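Long-range contacts in DUF2020 domain-containing protein (Corynebacterium diphtheriae, PDB 3V7B), which is of unknown function, an uncharacterised member of the DUF2020 family, which is placed in the Mog1p/PsbP clan: residues T51-V59 / A69-P77; A82-A90 / A118-W129. All blocks are in the same frame, centred on the assembly; numbering follows the deposited sequence.

Contact 1 of 2, residues T51-V59 / A69-P77. With EDO (1,2-ethanediol), chain C.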
ATOM      1  N   THR A  51      12.741  -4.363  -0.729  1.00 16.05           N
ATOM      2  CA  THR A  51      12.910  -5.260  -1.859  1.00 16.79           C
ATOM      3  C   THR A  51      12.728  -6.733  -1.485  1.00 16.82           C
ATOM      4  O   THR A  51      13.040  -7.638  -2.300  1.00 17.12           O
ATOM      5  CB  THR A  51      14.298  -5.092  -2.469  1.00 18.99           C
ATOM      6  OG1 THR A  51      15.270  -5.308  -1.451  1.00 20.73           O
ATOM      7  CG2 THR A  51      14.430  -3.697  -3.011  1.00 20.14           C
ATOM      8  N   ARG A  52      12.268  -6.992  -0.262  1.00 16.16           N
ATOM      9  CA  ARG A  52      11.825  -8.408   0.041  1.00 16.78           C
ATOM     10  C   ARG A  52      10.696  -8.899  -0.849  1.00 16.22           C
ATOM     11  O   ARG A  52      10.601 -10.105  -1.163  1.00 15.55           O
ATOM     12  CB  ARG A  52      11.471  -8.605   1.513  1.00 16.12           C
ATOM     13  CG  ARG A  52      12.665  -8.472   2.412  1.00 16.49           C
ATOM     14  CD  ARG A  52      12.275  -8.576   3.888  1.00 17.31           C
ATOM     15  NE  ARG A  52      11.251  -7.577   4.205  1.00 17.43           N
ATOM     16  CZ  ARG A  52      10.407  -7.654   5.246  1.00 17.99           C
ATOM     17  NH1 ARG A  52      10.485  -8.661   6.124  1.00 17.43           N
ATOM     18  NH2 ARG A  52       9.475  -6.710   5.455  1.00 17.25           N
ATOM     19  N   PHE A  53       9.919  -7.950  -1.314  1.00 15.51           N
ATOM     20  CA  PHE A  53       8.747  -8.219  -2.175  1.00 15.83           C
ATOM     21  C   PHE A  53       9.199  -8.188  -3.621  1.00 15.49           C
ATOM     22  O   PHE A  53      10.021  -7.364  -3.953  1.00 16.14           O
ATOM     23  CB  PHE A  53       7.695  -7.188  -1.900  1.00 15.45           C
ATOM     24  CG  PHE A  53       7.299  -7.126  -0.434  1.00 14.98           C
ATOM     25  CD1 PHE A  53       6.324  -7.971   0.100  1.00 16.28           C
ATOM     26  CD2 PHE A  53       7.942  -6.283   0.408  1.00 15.94           C
ATOM     27  CE1 PHE A  53       5.980  -7.945   1.492  1.00 15.72           C
ATOM     28  CE2 PHE A  53       7.613  -6.210   1.778  1.00 15.86           C
ATOM     29  CZ  PHE A  53       6.634  -7.038   2.319  1.00 16.12           C
ATOM     30  N   ASP A  54       8.642  -9.053  -4.456  1.00 17.90           N
ATOM     31  CA  ASP A  54       8.997  -9.041  -5.903  1.00 20.88           C
ATOM     32  C   ASP A  54       8.882  -7.602  -6.460  1.00 22.01           C
ATOM     33  O   ASP A  54       9.798  -7.086  -7.119  1.00 22.36           O
ATOM     34  CB  ASP A  54       8.083  -9.941  -6.735  1.00 23.78           C
ATOM     35  CG  ASP A  54       8.115 -11.419  -6.329  1.00 24.27           C
ATOM     36  OD1 ASP A  54       8.985 -11.827  -5.526  1.00 24.64           O
ATOM     37  OD2 ASP A  54       7.222 -12.133  -6.840  1.00 24.83           O
ATOM     38  N   THR A  55       7.743  -6.959  -6.182  1.00 19.66           N
ATOM     39  CA  THR A  55       7.578  -5.530  -6.421  1.00 19.71           C
ATOM     40  C   THR A  55       7.892  -4.833  -5.130  1.00 17.42           C
ATOM     41  O   THR A  55       7.165  -5.030  -4.128  1.00 15.38           O
ATOM     42  CB  THR A  55       6.135  -5.161  -6.867  1.00 19.36           C
ATOM     43  OG1 THR A  55       5.878  -5.806  -8.120  1.00 21.58           O
ATOM     44  CG2 THR A  55       6.038  -3.673  -7.031  1.00 17.17           C
ATOM     45  N   PRO A  56       8.961  -4.021  -5.108  1.00 17.64           N
ATOM     46  CA  PRO A  56       9.286  -3.433  -3.799  1.00 16.94           C
ATOM     47  C   PRO A  56       8.171  -2.654  -3.190  1.00 16.89           C
ATOM     48  O   PRO A  56       7.486  -1.935  -3.880  1.00 18.26           O
ATOM     49  CB  PRO A  56      10.462  -2.494  -4.121  1.00 17.90           C
ATOM     50  CG  PRO A  56      11.097  -3.104  -5.317  1.00 20.20           C
ATOM     51  CD  PRO A  56       9.879  -3.495  -6.135  1.00 19.43           C
ATOM     52  N   ALA A  57       7.997  -2.795  -1.886  1.00 14.60           N
ATOM     53  CA  ALA A  57       7.090  -1.975  -1.111  1.00 13.49           C
ATOM     54  C   ALA A  57       7.713  -0.597  -0.964  1.00 14.00           C
ATOM     55  O   ALA A  57       8.934  -0.487  -0.919  1.00 14.29           O
ATOM     56  CB  ALA A  57       6.874  -2.593   0.232  1.00 13.52           C
ATOM     57  N   CYS A  58       6.885   0.444  -0.924  1.00 12.42           N
ATOM     58  CA  CYS A  58       7.390   1.829  -0.864  1.00 13.28           C
ATOM     59  C   CYS A  58       6.762   2.470   0.386  1.00 13.05           C
ATOM     60  O   CYS A  58       5.552   2.388   0.631  1.00 14.63           O
ATOM     61  CB  CYS A  58       7.026   2.645  -2.103  1.00 12.79           C
ATOM     62  SG  CYS A  58       7.763   1.988  -3.630  1.00 16.73           S
ATOM     63  N   VAL A  59       7.597   3.157   1.140  1.00 12.48           N
ATOM     64  CA  VAL A  59       7.123   3.846   2.359  1.00 12.21           C
ATOM     65  C   VAL A  59       7.560   5.302   2.357  1.00 13.46           C
ATOM     66  O   VAL A  59       8.687   5.611   1.966  1.00 14.46           O
ATOM     67  CB  VAL A  59       7.692   3.202   3.585  1.00 12.84           C
ATOM     68  CG1 VAL A  59       7.038   3.830   4.850  1.00 11.95           C
ATOM     69  CG2 VAL A  59       7.448   1.692   3.553  1.00 12.68           C
ATOM     70  N   ALA A  69       2.383   7.446   4.295  1.00 15.24           N
ATOM     71  CA  ALA A  69       1.750   6.478   3.383  1.00 13.98           C
ATOM     72  C   ALA A  69       2.668   5.280   3.229  1.00 15.14           C
ATOM     73  O   ALA A  69       3.909   5.371   3.162  1.00 15.36           O
ATOM     74  CB  ALA A  69       1.460   7.106   2.004  1.00 14.45           C
ATOM     75  N   THR A  70       2.046   4.140   3.111  1.00 14.39           N
ATOM     76  CA  THR A  70       2.755   2.902   2.851  1.00 13.99           C
ATOM     77  C   THR A  70       2.042   2.180   1.713  1.00 13.00           C
ATOM     78  O   THR A  70       0.809   1.998   1.758  1.00 11.99           O
ATOM     79  CB  THR A  70       2.720   2.003   4.124  1.00 15.38           C
ATOM     80  OG1 THR A  70       3.405   2.645   5.223  1.00 16.48           O
ATOM     81  CG2 THR A  70       3.287   0.586   3.841  1.00 14.99           C
ATOM     82  N   VAL A  71       2.814   1.700   0.728  1.00 11.69           N
ATOM     83  CA  VAL A  71       2.231   1.027  -0.417  1.00 12.35           C
ATOM     84  C   VAL A  71       2.911  -0.313  -0.529  1.00 12.19           C
ATOM     85  O   VAL A  71       4.139  -0.384  -0.602  1.00 10.03           O
ATOM     86  CB  VAL A  71       2.412   1.809  -1.748  1.00 13.06           C
ATOM     87  CG1 VAL A  71       1.903   1.014  -2.940  1.00 13.52           C
ATOM     88  CG2 VAL A  71       1.696   3.195  -1.648  1.00 12.66           C
HETATM   89  N   MSE A  72       2.086  -1.364  -0.484  1.00 11.98           N
HETATM   90  CA  MSE A  72       2.564  -2.725  -0.528  1.00 11.78           C
HETATM   91  C   MSE A  72       1.885  -3.572  -1.610  1.00 12.60           C
HETATM   92  O   MSE A  72       0.655  -3.679  -1.668  1.00 13.45           O
HETATM   93  CB  MSE A  72       2.448  -3.414   0.830  1.00 11.99           C
HETATM   94  CG  MSE A  72       3.007  -4.894   0.824  1.00 13.47           C
HETATM   95 SE   MSE A  72       2.930  -5.640   2.621  0.86 14.40          SE
HETATM   96  CE  MSE A  72       0.961  -5.649   2.724  1.00 15.38           C
ATOM     97  N   VAL A  73       2.719  -4.138  -2.493  1.00 11.94           N
ATOM     98  CA  VAL A  73       2.339  -5.053  -3.537  1.00 12.68           C
ATOM     99  C   VAL A  73       2.741  -6.502  -3.213  1.00 12.28           C
ATOM    100  O   VAL A  73       3.882  -6.800  -2.943  1.00 15.31           O
ATOM    101  CB  VAL A  73       2.893  -4.636  -4.923  1.00 13.59           C
ATOM    102  CG1 VAL A  73       2.403  -5.651  -6.006  1.00 14.67           C
ATOM    103  CG2 VAL A  73       2.366  -3.224  -5.269  1.00 12.25           C
ATOM    104  N   ARG A  74       1.771  -7.428  -3.180  1.00 13.22           N
ATOM    105  CA  ARG A  74       2.002  -8.783  -2.755  1.00 13.57           C
ATOM    106  C   ARG A  74       1.716  -9.741  -3.912  1.00 15.11           C
ATOM    107  O   ARG A  74       0.715  -9.639  -4.576  1.00 16.20           O
ATOM    108  CB  ARG A  74       1.089  -9.194  -1.627  1.00 13.45           C
ATOM    109  CG  ARG A  74       1.405  -8.689  -0.256  1.00 13.25           C
ATOM    110  CD  ARG A  74       2.804  -8.673   0.171  1.00 13.44           C
ATOM    111  NE  ARG A  74       3.420 -10.024   0.130  1.00 13.67           N
ATOM    112  CZ  ARG A  74       3.427 -10.918   1.101  1.00 14.89           C
ATOM    113  NH1 ARG A  74       2.948 -10.634   2.279  1.00 14.56           N
ATOM    114  NH2 ARG A  74       3.995 -12.104   0.900  1.00 15.26           N
ATOM    115  N   HIS A  75       2.624 -10.607  -4.190  1.00 16.45           N
ATOM    116  CA  HIS A  75       2.325 -11.697  -5.124  1.00 18.33           C
ATOM    117  C   HIS A  75       2.258 -12.954  -4.273  1.00 18.49           C
ATOM    118  O   HIS A  75       3.292 -13.499  -3.783  1.00 18.28           O
ATOM    119  CB  HIS A  75       3.384 -11.790  -6.212  1.00 22.79           C
ATOM    120  CG  HIS A  75       3.324 -10.676  -7.224  1.00 25.65           C
ATOM    121  ND1 HIS A  75       3.742  -9.392  -6.939  1.00 29.14           N
ATOM    122  CD2 HIS A  75       2.960 -10.678  -8.565  1.00 27.23           C
ATOM    123  CE1 HIS A  75       3.579  -8.621  -8.024  1.00 26.67           C
ATOM    124  NE2 HIS A  75       3.101  -9.403  -9.027  1.00 27.99           N
HETATM  125  N   MSE A  76       1.051 -13.408  -4.017  1.00 19.34           N
HETATM  126  CA  MSE A  76       0.834 -14.582  -3.140  1.00 19.13           C
HETATM  127  C   MSE A  76       0.832 -15.886  -3.968  1.00 18.82           C
HETATM  128  O   MSE A  76       0.660 -15.858  -5.186  1.00 19.34           O
HETATM  129  CB  MSE A  76      -0.469 -14.470  -2.344  1.00 17.34           C
HETATM  130  CG  MSE A  76      -0.586 -13.193  -1.459  1.00 16.81           C
HETATM  131 SE   MSE A  76       0.986 -12.869  -0.290  0.86 14.47          SE
HETATM  132  CE  MSE A  76       0.545 -14.166   1.084  1.00 15.60           C
ATOM    133  N   PRO A  77       1.082 -17.041  -3.309  1.00 21.99           N
ATOM    134  CA  PRO A  77       1.022 -18.394  -3.953  1.00 21.43           C
ATOM    135  C   PRO A  77      -0.328 -18.785  -4.461  1.00 22.52           C
ATOM    136  O   PRO A  77      -0.425 -19.719  -5.278  1.00 23.74           O
ATOM    137  CB  PRO A  77       1.364 -19.356  -2.798  1.00 23.22           C
ATOM    138  CG  PRO A  77       2.035 -18.546  -1.781  1.00 23.59           C
ATOM    139  CD  PRO A  77       1.519 -17.136  -1.889  1.00 22.53           C
TER
HETATM  140  C1  EDO C 401       0.263   5.102   8.443  1.00 23.41           C
HETATM  141  O1  EDO C 401       1.476   5.331   9.179  1.00 22.16           O
HETATM  142  C2  EDO C 401       0.622   4.777   6.983  1.00 21.57           C
HETATM  143  O2  EDO C 401       1.516   3.660   6.762  1.00 22.70           O
HETATM  144  O   HOH W   1       5.489  -4.639  -2.132  1.00 10.91           O
HETATM  145  O   HOH W   2       5.429  -8.302  -4.814  1.00 12.80           O
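Cys58 and Val71 form an antiparallel hydrogen-bonded pair in the beta hairpin of strands 57-61 and 69-75, with Cys58 N to Val71 O at 2.9 Å and Val71 N to Cys58 O at 2.8 Å. Val59 and Thr70 make the next, non-hydrogen-bonded pair, their side chains lying side by side on one face of the sheet; Cys58, held to Cys28 by a disulfide, and Val71 take the other. Beyond Ala57 the chains separate, and water 1 donates to Thr55 O and Val73 O, carrying the pairing on indirectly. Thr55 sets its CB 3.8 Å from Val73 CB, and Leu149 of helix 135-149 packs on both residues. Phe53 lies on the side of Met72, a selenomethionine, whose SE approaches CZ of the ring obliquely at 4.0 Å in a Met-aromatic contact. Bends at chi2 (-41°) and chi3 (-59°) fold Arg74 back to the same ring, bringing NE to its edge, in plane, while CD comes within 3.5 Å of Phe53 CE1; NE is salt-bridged to Asp7, and NH1 and NH2 bond Pro11 O and Leu10 O. Next to His75, water 2 accepts from Thr55 N, donates to Val73 O and hydrogen-bonds His75 ND1 at 2.9 Å.

Contact 2 of 2, residues A82-A90 / A118-W129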
ATOM      1  N   ALA A  82      -4.067 -14.187  -1.317  1.00 17.38           N
ATOM      2  CA  ALA A  82      -4.211 -12.765  -1.623  1.00 16.10           C
ATOM      3  C   ALA A  82      -5.448 -12.224  -0.930  1.00 15.35           C
ATOM      4  O   ALA A  82      -5.451 -11.124  -0.447  1.00 15.05           O
ATOM      5  CB  ALA A  82      -4.280 -12.480  -3.081  1.00 14.99           C
ATOM      6  N   ILE A  83      -6.509 -13.010  -0.862  1.00 15.38           N
ATOM      7  CA  ILE A  83      -7.727 -12.579  -0.133  1.00 15.12           C
ATOM      8  C   ILE A  83      -7.465 -12.453   1.356  1.00 14.93           C
ATOM      9  O   ILE A  83      -8.005 -11.574   2.022  1.00 14.15           O
ATOM     10  CB  ILE A  83      -8.953 -13.535  -0.443  1.00 15.35           C
ATOM     11  CG1 ILE A  83      -9.384 -13.422  -1.884  1.00 16.15           C
ATOM     12  CG2 ILE A  83     -10.123 -13.246   0.483  1.00 15.69           C
ATOM     13  CD1 ILE A  83     -10.197 -14.608  -2.486  1.00 15.69           C
ATOM     14  N   ARG A  84      -6.641 -13.324   1.910  1.00 15.77           N
ATOM     15  CA  ARG A  84      -6.309 -13.290   3.341  1.00 15.23           C
ATOM     16  C   ARG A  84      -5.597 -11.990   3.696  1.00 14.59           C
ATOM     17  O   ARG A  84      -5.888 -11.344   4.728  1.00 14.48           O
ATOM     18  CB  ARG A  84      -5.429 -14.506   3.636  1.00 16.61           C
ATOM     19  CG  ARG A  84      -5.141 -14.731   5.103  1.00 17.52           C
ATOM     20  CD  ARG A  84      -4.291 -15.982   5.288  1.00 20.14           C
ATOM     21  NE  ARG A  84      -4.089 -16.234   6.686  1.00 21.47           N
ATOM     22  CZ  ARG A  84      -3.181 -17.074   7.181  1.00 22.72           C
ATOM     23  NH1 ARG A  84      -2.384 -17.789   6.385  1.00 23.18           N
ATOM     24  NH2 ARG A  84      -3.096 -17.212   8.477  1.00 23.12           N
ATOM     25  N   VAL A  85      -4.689 -11.570   2.839  1.00 14.87           N
ATOM     26  CA  VAL A  85      -3.985 -10.264   2.958  1.00 13.18           C
ATOM     27  C   VAL A  85      -5.002  -9.109   2.966  1.00 13.56           C
ATOM     28  O   VAL A  85      -5.040  -8.277   3.878  1.00 12.89           O
ATOM     29  CB  VAL A  85      -2.994 -10.017   1.788  1.00 13.55           C
ATOM     30  CG1 VAL A  85      -2.364  -8.615   1.889  1.00 12.98           C
ATOM     31  CG2 VAL A  85      -1.872 -11.084   1.810  1.00 12.58           C
ATOM     32  N   VAL A  86      -5.858  -9.098   1.962  1.00 13.78           N
ATOM     33  CA  VAL A  86      -6.818  -8.050   1.832  1.00 14.68           C
ATOM     34  C   VAL A  86      -7.777  -7.993   3.057  1.00 14.65           C
ATOM     35  O   VAL A  86      -8.041  -6.925   3.578  1.00 15.72           O
ATOM     36  CB  VAL A  86      -7.571  -8.161   0.498  1.00 14.96           C
ATOM     37  CG1 VAL A  86      -8.766  -7.233   0.497  1.00 14.40           C
ATOM     38  CG2 VAL A  86      -6.674  -7.860  -0.722  1.00 13.96           C
ATOM     39  N   ASP A  87      -8.252  -9.165   3.523  1.00 15.90           N
ATOM     40  CA  ASP A  87      -9.139  -9.234   4.664  1.00 17.05           C
ATOM     41  C   ASP A  87      -8.412  -8.868   5.937  1.00 18.16           C
ATOM     42  O   ASP A  87      -9.010  -8.313   6.867  1.00 17.14           O
ATOM     43  CB  ASP A  87      -9.749 -10.664   4.795  1.00 17.23           C
ATOM     44  CG  ASP A  87     -10.728 -10.977   3.725  1.00 17.47           C
ATOM     45  OD1 ASP A  87     -10.990 -10.101   2.838  1.00 18.45           O
ATOM     46  OD2 ASP A  87     -11.288 -12.114   3.790  1.00 17.40           O
ATOM     47  N   TRP A  88      -7.128  -9.144   6.018  1.00 16.00           N
ATOM     48  CA  TRP A  88      -6.351  -8.693   7.190  1.00 16.40           C
ATOM     49  C   TRP A  88      -6.211  -7.181   7.228  1.00 18.14           C
ATOM     50  O   TRP A  88      -6.535  -6.560   8.262  1.00 18.21           O
ATOM     51  CB  TRP A  88      -5.013  -9.394   7.166  1.00 16.58           C
ATOM     52  CG  TRP A  88      -3.915  -8.740   7.940  1.00 16.75           C
ATOM     53  CD1 TRP A  88      -3.731  -8.716   9.319  1.00 19.28           C
ATOM     54  CD2 TRP A  88      -2.778  -7.972   7.377  1.00 17.15           C
ATOM     55  NE1 TRP A  88      -2.593  -7.972   9.651  1.00 19.04           N
ATOM     56  CE2 TRP A  88      -1.972  -7.519   8.530  1.00 18.64           C
ATOM     57  CE3 TRP A  88      -2.359  -7.640   6.088  1.00 16.02           C
ATOM     58  CZ2 TRP A  88      -0.815  -6.768   8.365  1.00 17.02           C
ATOM     59  CZ3 TRP A  88      -1.220  -6.866   5.937  1.00 15.96           C
ATOM     60  CH2 TRP A  88      -0.456  -6.455   7.051  1.00 17.66           C
ATOM     61  N   ALA A  89      -5.861  -6.577   6.073  1.00 16.58           N
ATOM     62  CA  ALA A  89      -5.630  -5.126   5.988  1.00 16.43           C
ATOM     63  C   ALA A  89      -6.938  -4.324   6.112  1.00 16.35           C
ATOM     64  O   ALA A  89      -6.948  -3.244   6.679  1.00 16.38           O
ATOM     65  CB  ALA A  89      -4.935  -4.760   4.704  1.00 16.25           C
ATOM     66  N   ALA A  90      -8.028  -4.906   5.578  1.00 16.69           N
ATOM     67  CA  ALA A  90      -9.354  -4.263   5.451  1.00 16.97           C
ATOM     68  C   ALA A  90     -10.416  -5.250   5.902  1.00 17.09           C
ATOM     69  O   ALA A  90     -11.035  -5.896   5.079  1.00 17.37           O
ATOM     70  CB  ALA A  90      -9.616  -3.718   4.016  1.00 15.78           C
ATOM     71  N   ALA A 118      -7.384  -1.688   0.161  1.00 13.15           N
ATOM     72  CA  ALA A 118      -6.810  -3.026  -0.052  1.00 12.95           C
ATOM     73  C   ALA A 118      -7.620  -3.842  -1.017  1.00 12.48           C
ATOM     74  O   ALA A 118      -8.804  -4.069  -0.840  1.00 12.57           O
ATOM     75  CB  ALA A 118      -6.648  -3.765   1.266  1.00 13.40           C
ATOM     76  N   VAL A 119      -6.979  -4.251  -2.122  1.00 12.38           N
ATOM     77  CA  VAL A 119      -7.669  -4.978  -3.150  1.00 11.48           C
ATOM     78  C   VAL A 119      -6.832  -6.103  -3.693  1.00 11.30           C
ATOM     79  O   VAL A 119      -5.624  -6.087  -3.600  1.00 11.84           O
ATOM     80  CB  VAL A 119      -8.097  -4.111  -4.353  1.00 11.97           C
ATOM     81  CG1 VAL A 119      -9.271  -3.127  -3.944  1.00 11.07           C
ATOM     82  CG2 VAL A 119      -6.841  -3.364  -4.935  1.00 11.44           C
ATOM     83  N   GLN A 120      -7.511  -7.118  -4.165  1.00 11.92           N
ATOM     84  CA  GLN A 120      -6.810  -8.196  -4.901  1.00 12.62           C
ATOM     85  C   GLN A 120      -7.458  -8.519  -6.226  1.00 13.47           C
ATOM     86  O   GLN A 120      -8.631  -8.265  -6.471  1.00 13.82           O
ATOM     87  CB  GLN A 120      -6.685  -9.440  -4.038  1.00 13.74           C
ATOM     88  CG  GLN A 120      -7.956 -10.151  -3.605  1.00 14.15           C
ATOM     89  CD  GLN A 120      -8.790 -10.834  -4.653  1.00 15.12           C
ATOM     90  OE1 GLN A 120      -8.324 -11.531  -5.598  1.00 15.82           O
ATOM     91  NE2 GLN A 120     -10.050 -10.678  -4.489  1.00 15.78           N
ATOM     92  N   LYS A 121      -6.645  -9.157  -7.061  1.00 14.06           N
ATOM     93  CA  LYS A 121      -6.996  -9.581  -8.400  1.00 15.03           C
ATOM     94  C   LYS A 121      -6.198 -10.861  -8.546  1.00 15.22           C
ATOM     95  O   LYS A 121      -4.964 -10.835  -8.573  1.00 15.26           O
ATOM     96  CB  LYS A 121      -6.584  -8.572  -9.485  1.00 16.31           C
ATOM     97  CG  LYS A 121      -7.024  -9.031 -10.874  1.00 18.87           C
ATOM     98  CD  LYS A 121      -6.970  -7.951 -11.970  1.00 22.21           C
ATOM     99  CE  LYS A 121      -5.592  -7.752 -12.568  1.00 24.01           C
ATOM    100  NZ  LYS A 121      -5.681  -7.273 -14.006  1.00 25.44           N
ATOM    101  N   GLY A 122      -6.885 -12.002  -8.579  1.00 16.51           N
ATOM    102  CA  GLY A 122      -6.158 -13.267  -8.666  1.00 16.25           C
ATOM    103  C   GLY A 122      -5.239 -13.370  -7.443  1.00 16.84           C
ATOM    104  O   GLY A 122      -5.636 -12.989  -6.389  1.00 16.45           O
ATOM    105  N   PRO A 123      -3.979 -13.783  -7.615  1.00 17.04           N
ATOM    106  CA  PRO A 123      -3.121 -13.911  -6.473  1.00 16.90           C
ATOM    107  C   PRO A 123      -2.306 -12.662  -6.115  1.00 16.49           C
ATOM    108  O   PRO A 123      -1.476 -12.735  -5.234  1.00 18.19           O
ATOM    109  CB  PRO A 123      -2.172 -15.032  -6.874  1.00 18.46           C
ATOM    110  CG  PRO A 123      -2.017 -14.831  -8.315  1.00 18.82           C
ATOM    111  CD  PRO A 123      -3.403 -14.439  -8.802  1.00 18.88           C
ATOM    112  N   VAL A 124      -2.595 -11.549  -6.742  1.00 15.84           N
ATOM    113  CA  VAL A 124      -1.910 -10.299  -6.453  1.00 14.90           C
ATOM    114  C   VAL A 124      -2.746  -9.459  -5.529  1.00 13.63           C
ATOM    115  O   VAL A 124      -3.972  -9.260  -5.739  1.00 15.16           O
ATOM    116  CB  VAL A 124      -1.611  -9.530  -7.750  1.00 15.07           C
ATOM    117  CG1 VAL A 124      -0.884  -8.197  -7.460  1.00 15.74           C
ATOM    118  CG2 VAL A 124      -0.767 -10.453  -8.643  1.00 15.57           C
ATOM    119  N   ALA A 125      -2.090  -8.927  -4.488  1.00 14.67           N
ATOM    120  CA  ALA A 125      -2.765  -7.969  -3.601  1.00 12.96           C
ATOM    121  C   ALA A 125      -1.999  -6.620  -3.552  1.00 12.25           C
ATOM    122  O   ALA A 125      -0.794  -6.600  -3.621  1.00 12.83           O
ATOM    123  CB  ALA A 125      -2.969  -8.558  -2.193  1.00 14.42           C
ATOM    124  N   VAL A 126      -2.741  -5.523  -3.482  1.00 11.49           N
ATOM    125  CA  VAL A 126      -2.211  -4.177  -3.381  1.00 12.15           C
ATOM    126  C   VAL A 126      -2.873  -3.519  -2.150  1.00 11.77           C
ATOM    127  O   VAL A 126      -4.111  -3.397  -2.085  1.00 13.97           O
ATOM    128  CB  VAL A 126      -2.473  -3.353  -4.672  1.00 11.90           C
ATOM    129  CG1 VAL A 126      -2.083  -1.878  -4.511  1.00 10.85           C
ATOM    130  CG2 VAL A 126      -1.762  -3.965  -5.893  1.00 11.68           C
ATOM    131  N   VAL A 127      -2.075  -3.083  -1.182  1.00 11.20           N
ATOM    132  CA  VAL A 127      -2.603  -2.423   0.030  1.00 11.97           C
ATOM    133  C   VAL A 127      -1.908  -1.050   0.174  1.00 11.69           C
ATOM    134  O   VAL A 127      -0.688  -0.934   0.068  1.00 12.16           O
ATOM    135  CB  VAL A 127      -2.302  -3.265   1.322  1.00 12.76           C
ATOM    136  CG1 VAL A 127      -2.788  -2.587   2.588  1.00 13.01           C
ATOM    137  CG2 VAL A 127      -2.831  -4.722   1.207  1.00 12.62           C
ATOM    138  N   VAL A 128      -2.671  -0.026   0.507  1.00 10.80           N
ATOM    139  CA  VAL A 128      -2.111   1.251   0.739  1.00 11.15           C
ATOM    140  C   VAL A 128      -2.735   1.700   2.041  1.00 12.21           C
ATOM    141  O   VAL A 128      -3.956   1.563   2.204  1.00 13.47           O
ATOM    142  CB  VAL A 128      -2.465   2.257  -0.386  1.00 10.97           C
ATOM    143  CG1 VAL A 128      -2.049   3.665  -0.069  1.00 11.63           C
ATOM    144  CG2 VAL A 128      -1.853   1.876  -1.741  1.00 11.10           C
ATOM    145  N   TRP A 129      -1.870   2.168   2.938  1.00 12.61           N
ATOM    146  CA  TRP A 129      -2.266   2.789   4.174  1.00 13.64           C
ATOM    147  C   TRP A 129      -1.848   4.259   4.056  1.00 14.45           C
ATOM    148  O   TRP A 129      -0.782   4.571   3.501  1.00 13.28           O
ATOM    149  CB  TRP A 129      -1.496   2.158   5.317  1.00 13.48           C
ATOM    150  CG  TRP A 129      -1.895   0.765   5.673  1.00 14.58           C
ATOM    151  CD1 TRP A 129      -2.920   0.361   6.477  1.00 15.66           C
ATOM    152  CD2 TRP A 129      -1.207  -0.439   5.280  1.00 15.24           C
ATOM    153  NE1 TRP A 129      -2.907  -0.996   6.647  1.00 14.88           N
ATOM    154  CE2 TRP A 129      -1.901  -1.539   5.929  1.00 16.09           C
ATOM    155  CE3 TRP A 129      -0.075  -0.708   4.500  1.00 16.26           C
ATOM    156  CZ2 TRP A 129      -1.478  -2.823   5.807  1.00 16.54           C
ATOM    157  CZ3 TRP A 129       0.329  -2.017   4.338  1.00 16.08           C
ATOM    158  CH2 TRP A 129      -0.326  -3.057   4.952  1.00 16.93           C
TER
HETATM  159  O   HOH W   3      -5.086  -2.237   8.256  1.00 20.05           O
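Ala82, in the first turn of helix 79-89, which packs on the beta hairpin of strands 114-121 and 124-130, rests its CB on the type II' turn Lys121-Val124 that joins them, 3.5 Å from Pro123 O and 3.6 Å from Gly122 O. Helix segment 82-89 runs 17° from the direction of strand 124-129, its axis 7.8 Å away, and nearly antiparallel to strand 118-121. Ile83 lays CG1 across the bent side chain of Gln120. Val85 points CG1 at Ala125 CB and Val127 CG2, whereas Val86 sits over both strands: CG1, anti to the backbone N (chi1 168°), reaches Ala118 O at 3.4 Å, and CG2 lies 3.5 Å from Val119 C and touches Ala125 CB across the hairpin. Trp88 brings the CZ3-CH2 end of its six-membered ring to the edge of Trp129, the planes 79° apart and the centroids 5.9 Å; Phe12 meets the Trp88 rings edge-to-face. Ala89 CB sits over Val127 CG1, at 3.7 Å, and Ala118 CB, with Trp129 CZ2 beside it. Ala90, the first residue past the helix, adds its CB to Ala118. Water 3 donates to Ala89 O and accepts from Trp129 NE1. With no direct hydrogen bond between the segments, adhesion is mainly apolar, and small alanines on both sides let helix and sheet approach closely.

From the N terminus, contact 1 comes first: 51-59 meets 69-77 across a short connection, closing the hairpin of strands 57-61 and 69-75. Its loop is complete before contact 2 opens, so the two follow in series, neither nested nor crossed. Strand 69-75 leads directly into helix 79-89, and Met76 CG packs on Ala82 N at the passage. Contact 2 then closes a longer loop that includes strands 96-98 and 105-111, bringing the helix onto strands 114-121 and 124-130. The two hairpins join inside one antiparallel sheet, where probable hydrogen bonds run from Arg74 N to Ala125 O and from Val127 N to Met72 O.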